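Local coordinates for lipoprotein (Mycoplasma mycoides subsp. capri, PDB 7ADK), which probably acts as a peptidase of the chymotrypsin-like PA clan, in the Mycoplasma peptidase (DUF31) family, at residues 510-515 with 806-811; 537-542 with 773-778. All coordinates share one frame; numbering follows the deposited sequence.

Interaction 1: 510-515 with 806-811; sequences TDFINE and GQYDLI
F512 and Y808 meet because both hold CG between their own backbone N and carbonyl carbon, with chi1 66° in F512 and 70° in Y808. Both first side-chain bonds point to the other segment, and these torsions bring the F512 edge to the Y808 face. The pair is edge-to-face (T-shaped): an edge of F512 points at a face of Y808. The centroids of the F512 and Y808 rings are 4.7 Å apart and the planes are 58° apart, well short of perpendicular. F512 CE1 does the touching. It stands 3.5 Å above the plane of the Y808 ring, over its centre, and is 3.6 Å from Y808 CG. L810 lies over one face of F512, where its CD2 is 4.4 Å from F512 CE2. I513 adds a further touch, its CD1 4.2 Å from Y808 CB, and its side chain runs at about a right angle to that of Y808. The contact is apolar and buried, with no hydrogen bond between the segments.

Each segment also has internal bonds. A type I turn runs from D511 to N514, and N514 ND2 donates to D511 OD2 at 2.8 Å. D809 makes an Asx turn, its OD1 accepting from I811 N at 2.9 Å. The hydroxyl of buried Y808 accepts from L745 N of strand 737-747. In the fold, the contact joins the loop between strands 503-507 and 535-537 to strand 807-809, which pairs antiparallel with strand 783-792. I513 also packs on Y743 of strand 737-747.

Interaction 2: 537-542 with 773-778; sequences FADFAI and VYHASN
D539 lies against the ring of H775 at the junction of the two beta sheets, an arrangement consistent with the two-barrel, chymotrypsin-like fold of the PA clan. The carboxylate plane is nearly perpendicular to the imidazole, 87° apart. The side chains cross at a slant. D539 CB makes a CH-pi contact over one face of H775, 3.9 Å from the ring centroid and 19° off the ring normal. It sits nearer the rim than the centre of that ring. D539 OD2 lies alongside the CB-CG-CD2 part of H775, 3.3 Å from H775 CB. This placing goes with D539 CG anti to its backbone N, beside the carbonyl carbon (chi1 -162°).

The same OD2 accepts hydrogen bonds from H450 ND1 and N448 ND2. An aspartate paired with a histidine ND1 in this fold is as in the Asp-His part of a catalytic triad, so D539 and H450 probably fill those places here. H775 instead offers its ring face to D539 CB; D539 OD2 and H775 NE2 are 4.5 Å apart and not in contact. D539 is also the centre of an inverse gamma turn, where the chain passes from strand 535-537 to strand 541-546.

F540 and V773 make the second, apolar half of the contact. Their side chains cross at about a right angle. F540 also meets F789 edge-to-face, and W427 touches both F540 and V773. One methyl of V773, CG2, approaches the F540 ring obliquely, 3.8 Å from F540 CD1.

In the fold
The two contacts are neighbours, their centres about 15 Å apart. F540 of interaction 2 is the main bridge: its CD2 packs 3.5 Å from L810 CD1, and its CZ lies 3.7 Å from I811 CD1. A second touch brings F512 CE2 of interaction 1 to 3.9 Å from A538 N. One apolar layer therefore runs from the F512 ring through L810 to F540, one residue along the chain from D539. Both contacts reach the mixed sheet that holds strands 769-778 and 783-792. Interaction 2 contains D539, the probable aspartate of a catalytic triad; its histidine, H450, lies outside both segments. Interaction 1 is structural packing of the loop after strand 503-507 on that sheet.

Interaction 1: 510-515 with 806-811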
loop_
_atom_site.group_PDB
_atom_site.type_symbol
_atom_site.label_atom_id
_atom_site.label_comp_id
_atom_site.label_asym_id
_atom_site.label_seq_id
_atom_site.Cartn_x
_atom_site.Cartn_y
_atom_site.Cartn_z
ATOM N N THR B 510 -30.704 -18.396 -11.855
ATOM C CA THR B 510 -30.846 -18.611 -13.298
ATOM C C THR B 510 -32.310 -18.778 -13.674
ATOM O O THR B 510 -33.051 -19.539 -13.059
ATOM C CB THR B 510 -30.065 -19.837 -13.773
ATOM O OG1 THR B 510 -30.305 -20.953 -12.944
ATOM C CG2 THR B 510 -28.575 -19.575 -13.822
ATOM N N ASP B 511 -32.736 -18.073 -14.714
ATOM C CA ASP B 511 -34.021 -18.258 -15.391
ATOM C C ASP B 511 -35.256 -18.182 -14.477
ATOM O O ASP B 511 -36.292 -18.805 -14.691
ATOM C CB ASP B 511 -33.949 -19.491 -16.287
ATOM C CG ASP B 511 -34.731 -19.354 -17.586
ATOM O OD1 ASP B 511 -35.040 -18.234 -18.023
ATOM O OD2 ASP B 511 -35.045 -20.385 -18.192
ATOM N N PHE B 512 -35.156 -17.335 -13.456
ATOM C CA PHE B 512 -36.112 -17.175 -12.358
ATOM C C PHE B 512 -37.448 -16.506 -12.718
ATOM O O PHE B 512 -38.336 -16.438 -11.868
ATOM C CB PHE B 512 -35.409 -16.440 -11.216
ATOM C CG PHE B 512 -35.029 -15.015 -11.541
ATOM C CD1 PHE B 512 -35.941 -13.971 -11.353
ATOM C CD2 PHE B 512 -33.744 -14.740 -12.034
ATOM C CE1 PHE B 512 -35.556 -12.654 -11.625
ATOM C CE2 PHE B 512 -33.367 -13.422 -12.318
ATOM C CZ PHE B 512 -34.268 -12.374 -12.100
ATOM N N ILE B 513 -37.625 -16.032 -13.953
ATOM C CA ILE B 513 -38.879 -15.471 -14.495
ATOM C C ILE B 513 -39.680 -16.491 -15.331
ATOM O O ILE B 513 -40.846 -16.253 -15.639
ATOM C CB ILE B 513 -38.535 -14.196 -15.310
ATOM C CG1 ILE B 513 -37.904 -13.096 -14.447
ATOM C CG2 ILE B 513 -39.720 -13.577 -16.056
ATOM C CD1 ILE B 513 -38.716 -12.619 -13.244
ATOM N N ASN B 514 -39.084 -17.627 -15.720
ATOM C CA ASN B 514 -39.553 -18.497 -16.812
ATOM C C ASN B 514 -40.783 -19.397 -16.515
ATOM O O ASN B 514 -40.815 -20.582 -16.853
ATOM C CB ASN B 514 -38.342 -19.235 -17.410
ATOM C CG ASN B 514 -38.514 -19.685 -18.856
ATOM O OD1 ASN B 514 -39.539 -19.479 -19.486
ATOM N ND2 ASN B 514 -37.512 -20.284 -19.449
ATOM N N GLU B 515 -41.812 -18.823 -15.886
ATOM C CA GLU B 515 -43.198 -19.261 -16.047
ATOM C C GLU B 515 -43.724 -18.658 -17.363
ATOM O O GLU B 515 -43.220 -17.649 -17.816
ATOM C CB GLU B 515 -44.058 -18.854 -14.835
ATOM C CG GLU B 515 -45.522 -19.303 -14.969
ATOM C CD GLU B 515 -46.364 -19.192 -13.694
ATOM O OE1 GLU B 515 -46.275 -18.181 -12.967
ATOM O OE2 GLU B 515 -47.182 -20.104 -13.431
ATOM N N GLY B 806 -40.575 -6.802 -14.685
ATOM C CA GLY B 806 -40.870 -8.004 -13.915
ATOM C C GLY B 806 -40.778 -7.797 -12.409
ATOM O O GLY B 806 -39.795 -7.270 -11.889
ATOM N N GLN B 807 -41.793 -8.266 -11.688
ATOM C CA GLN B 807 -41.858 -8.209 -10.230
ATOM C C GLN B 807 -41.438 -9.550 -9.625
ATOM O O GLN B 807 -42.025 -10.593 -9.913
ATOM C CB GLN B 807 -43.283 -7.825 -9.832
ATOM C CG GLN B 807 -43.473 -7.737 -8.317
ATOM C CD GLN B 807 -44.934 -7.777 -7.958
ATOM O OE1 GLN B 807 -45.478 -8.834 -7.700
ATOM N NE2 GLN B 807 -45.629 -6.669 -7.968
ATOM N N TYR B 808 -40.429 -9.522 -8.765
ATOM C CA TYR B 808 -39.800 -10.714 -8.227
ATOM C C TYR B 808 -39.119 -10.447 -6.884
ATOM O O TYR B 808 -38.678 -9.342 -6.599
ATOM C CB TYR B 808 -38.811 -11.285 -9.263
ATOM C CG TYR B 808 -37.549 -10.490 -9.528
ATOM C CD1 TYR B 808 -37.474 -9.595 -10.607
ATOM C CD2 TYR B 808 -36.422 -10.689 -8.716
ATOM C CE1 TYR B 808 -36.293 -8.878 -10.848
ATOM C CE2 TYR B 808 -35.248 -9.966 -8.945
ATOM C CZ TYR B 808 -35.183 -9.047 -10.001
ATOM O OH TYR B 808 -34.071 -8.293 -10.186
ATOM N N ASP B 809 -38.966 -11.489 -6.082
ATOM C CA ASP B 809 -38.060 -11.515 -4.942
ATOM C C ASP B 809 -37.312 -12.847 -4.956
ATOM O O ASP B 809 -37.933 -13.904 -4.882
ATOM C CB ASP B 809 -38.866 -11.266 -3.667
ATOM C CG ASP B 809 -38.009 -11.117 -2.412
ATOM O OD1 ASP B 809 -36.951 -11.774 -2.319
ATOM O OD2 ASP B 809 -38.432 -10.351 -1.521
ATOM N N LEU B 810 -35.992 -12.815 -5.115
ATOM C CA LEU B 810 -35.168 -14.021 -5.225
ATOM C C LEU B 810 -34.609 -14.533 -3.884
ATOM O O LEU B 810 -33.924 -15.547 -3.858
ATOM C CB LEU B 810 -34.199 -13.958 -6.427
ATOM C CG LEU B 810 -33.358 -12.702 -6.655
ATOM C CD1 LEU B 810 -32.357 -12.540 -5.536
ATOM C CD2 LEU B 810 -32.642 -12.781 -7.986
ATOM N N ILE B 811 -35.019 -13.935 -2.762
ATOM C CA ILE B 811 -34.825 -14.456 -1.401
ATOM C C ILE B 811 -36.130 -15.073 -0.864
ATOM O O ILE B 811 -36.113 -16.189 -0.356
ATOM C CB ILE B 811 -34.271 -13.350 -0.478
ATOM C CG1 ILE B 811 -32.944 -12.758 -0.989
ATOM C CG2 ILE B 811 -34.129 -13.811 0.973
ATOM C CD1 ILE B 811 -31.738 -13.671 -0.942
#

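Interaction 2: 537-542 with 773-778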
loop_
_atom_site.group_PDB
_atom_site.type_symbol
_atom_site.label_atom_id
_atom_site.label_comp_id
_atom_site.label_asym_id
_atom_site.label_seq_id
_atom_site.Cartn_x
_atom_site.Cartn_y
_atom_site.Cartn_z
ATOM N N PHE B 537 -30.387 -14.419 -16.479
ATOM C CA PHE B 537 -29.977 -14.573 -15.085
ATOM C C PHE B 537 -29.669 -13.217 -14.437
ATOM O O PHE B 537 -29.499 -12.206 -15.111
ATOM C CB PHE B 537 -28.800 -15.565 -14.984
ATOM C CG PHE B 537 -27.422 -14.963 -15.120
ATOM C CD1 PHE B 537 -26.501 -15.059 -14.072
ATOM C CD2 PHE B 537 -27.057 -14.267 -16.279
ATOM C CE1 PHE B 537 -25.247 -14.446 -14.177
ATOM C CE2 PHE B 537 -25.808 -13.647 -16.381
ATOM C CZ PHE B 537 -24.904 -13.730 -15.323
ATOM N N ALA B 538 -29.576 -13.187 -13.117
ATOM C CA ALA B 538 -28.943 -12.095 -12.378
ATOM C C ALA B 538 -27.722 -12.632 -11.645
ATOM O O ALA B 538 -27.816 -13.721 -11.082
ATOM C CB ALA B 538 -29.947 -11.515 -11.404
ATOM N N ASP B 539 -26.596 -11.928 -11.636
ATOM C CA ASP B 539 -25.361 -12.469 -11.066
ATOM C C ASP B 539 -25.389 -12.495 -9.520
ATOM O O ASP B 539 -24.818 -11.653 -8.839
ATOM C CB ASP B 539 -24.157 -11.742 -11.680
ATOM C CG ASP B 539 -22.831 -12.496 -11.506
ATOM O OD1 ASP B 539 -22.854 -13.721 -11.290
ATOM O OD2 ASP B 539 -21.753 -11.869 -11.547
ATOM N N PHE B 540 -26.092 -13.471 -8.952
ATOM C CA PHE B 540 -26.258 -13.721 -7.513
ATOM C C PHE B 540 -26.356 -15.236 -7.220
ATOM O O PHE B 540 -27.088 -15.943 -7.907
ATOM C CB PHE B 540 -27.498 -12.975 -7.007
ATOM C CG PHE B 540 -27.942 -13.368 -5.614
ATOM C CD1 PHE B 540 -27.083 -13.193 -4.520
ATOM C CD2 PHE B 540 -29.192 -13.968 -5.414
ATOM C CE1 PHE B 540 -27.462 -13.617 -3.239
ATOM C CE2 PHE B 540 -29.583 -14.379 -4.130
ATOM C CZ PHE B 540 -28.720 -14.196 -3.043
ATOM N N ALA B 541 -25.660 -15.741 -6.208
ATOM C CA ALA B 541 -25.690 -17.146 -5.830
ATOM C C ALA B 541 -25.572 -17.314 -4.313
ATOM O O ALA B 541 -25.069 -16.424 -3.637
ATOM C CB ALA B 541 -24.586 -17.876 -6.593
ATOM N N ILE B 542 -26.021 -18.435 -3.763
ATOM C CA ILE B 542 -25.965 -18.700 -2.321
ATOM C C ILE B 542 -25.245 -20.016 -2.048
ATOM O O ILE B 542 -25.684 -21.072 -2.493
ATOM C CB ILE B 542 -27.360 -18.672 -1.677
ATOM C CG1 ILE B 542 -28.125 -17.393 -2.053
ATOM C CG2 ILE B 542 -27.241 -18.820 -0.152
ATOM C CD1 ILE B 542 -29.562 -17.367 -1.570
ATOM N N VAL B 773 -26.392 -6.653 -4.794
ATOM C CA VAL B 773 -25.156 -7.445 -4.872
ATOM C C VAL B 773 -24.268 -6.948 -5.999
ATOM O O VAL B 773 -24.615 -7.113 -7.158
ATOM C CB VAL B 773 -25.449 -8.936 -5.109
ATOM C CG1 VAL B 773 -24.206 -9.736 -4.760
ATOM C CG2 VAL B 773 -26.631 -9.435 -4.303
ATOM N N TYR B 774 -23.117 -6.360 -5.710
ATOM C CA TYR B 774 -22.204 -5.854 -6.733
ATOM C C TYR B 774 -21.492 -6.972 -7.486
ATOM O O TYR B 774 -21.033 -7.941 -6.878
ATOM C CB TYR B 774 -21.193 -4.933 -6.085
ATOM C CG TYR B 774 -20.308 -4.206 -7.053
ATOM C CD1 TYR B 774 -20.740 -2.985 -7.593
ATOM C CD2 TYR B 774 -19.023 -4.702 -7.338
ATOM C CE1 TYR B 774 -19.857 -2.224 -8.369
ATOM C CE2 TYR B 774 -18.145 -3.948 -8.126
ATOM C CZ TYR B 774 -18.557 -2.698 -8.627
ATOM O OH TYR B 774 -17.669 -1.915 -9.275
ATOM N N HIS B 775 -21.336 -6.829 -8.804
ATOM C CA HIS B 775 -20.694 -7.872 -9.623
ATOM C C HIS B 775 -19.790 -7.405 -10.767
ATOM O O HIS B 775 -18.826 -8.102 -11.064
ATOM C CB HIS B 775 -21.739 -8.858 -10.141
ATOM C CG HIS B 775 -22.559 -8.374 -11.306
ATOM N ND1 HIS B 775 -23.720 -7.620 -11.228
ATOM C CD2 HIS B 775 -22.289 -8.622 -12.615
ATOM C CE1 HIS B 775 -24.124 -7.447 -12.488
ATOM N NE2 HIS B 775 -23.287 -8.035 -13.339
ATOM N N ALA B 776 -20.034 -6.252 -11.379
ATOM C CA ALA B 776 -19.226 -5.735 -12.480
ATOM C C ALA B 776 -18.671 -4.357 -12.154
ATOM O O ALA B 776 -19.386 -3.533 -11.601
ATOM C CB ALA B 776 -20.064 -5.702 -13.744
ATOM N N SER B 777 -17.426 -4.082 -12.536
ATOM C CA SER B 777 -16.770 -2.779 -12.356
ATOM C C SER B 777 -16.441 -2.101 -13.674
ATOM O O SER B 777 -16.157 -2.763 -14.667
ATOM C CB SER B 777 -15.463 -2.906 -11.581
ATOM O OG SER B 777 -15.683 -3.468 -10.317
ATOM N N ASN B 778 -16.420 -0.777 -13.668
ATOM C CA ASN B 778 -15.902 0.039 -14.745
ATOM C C ASN B 778 -15.133 1.221 -14.148
ATOM O O ASN B 778 -15.695 2.247 -13.783
ATOM C CB ASN B 778 -17.081 0.434 -15.632
ATOM C CG ASN B 778 -16.655 1.168 -16.877
ATOM O OD1 ASN B 778 -15.609 1.793 -16.957
ATOM N ND2 ASN B 778 -17.465 1.123 -17.893
#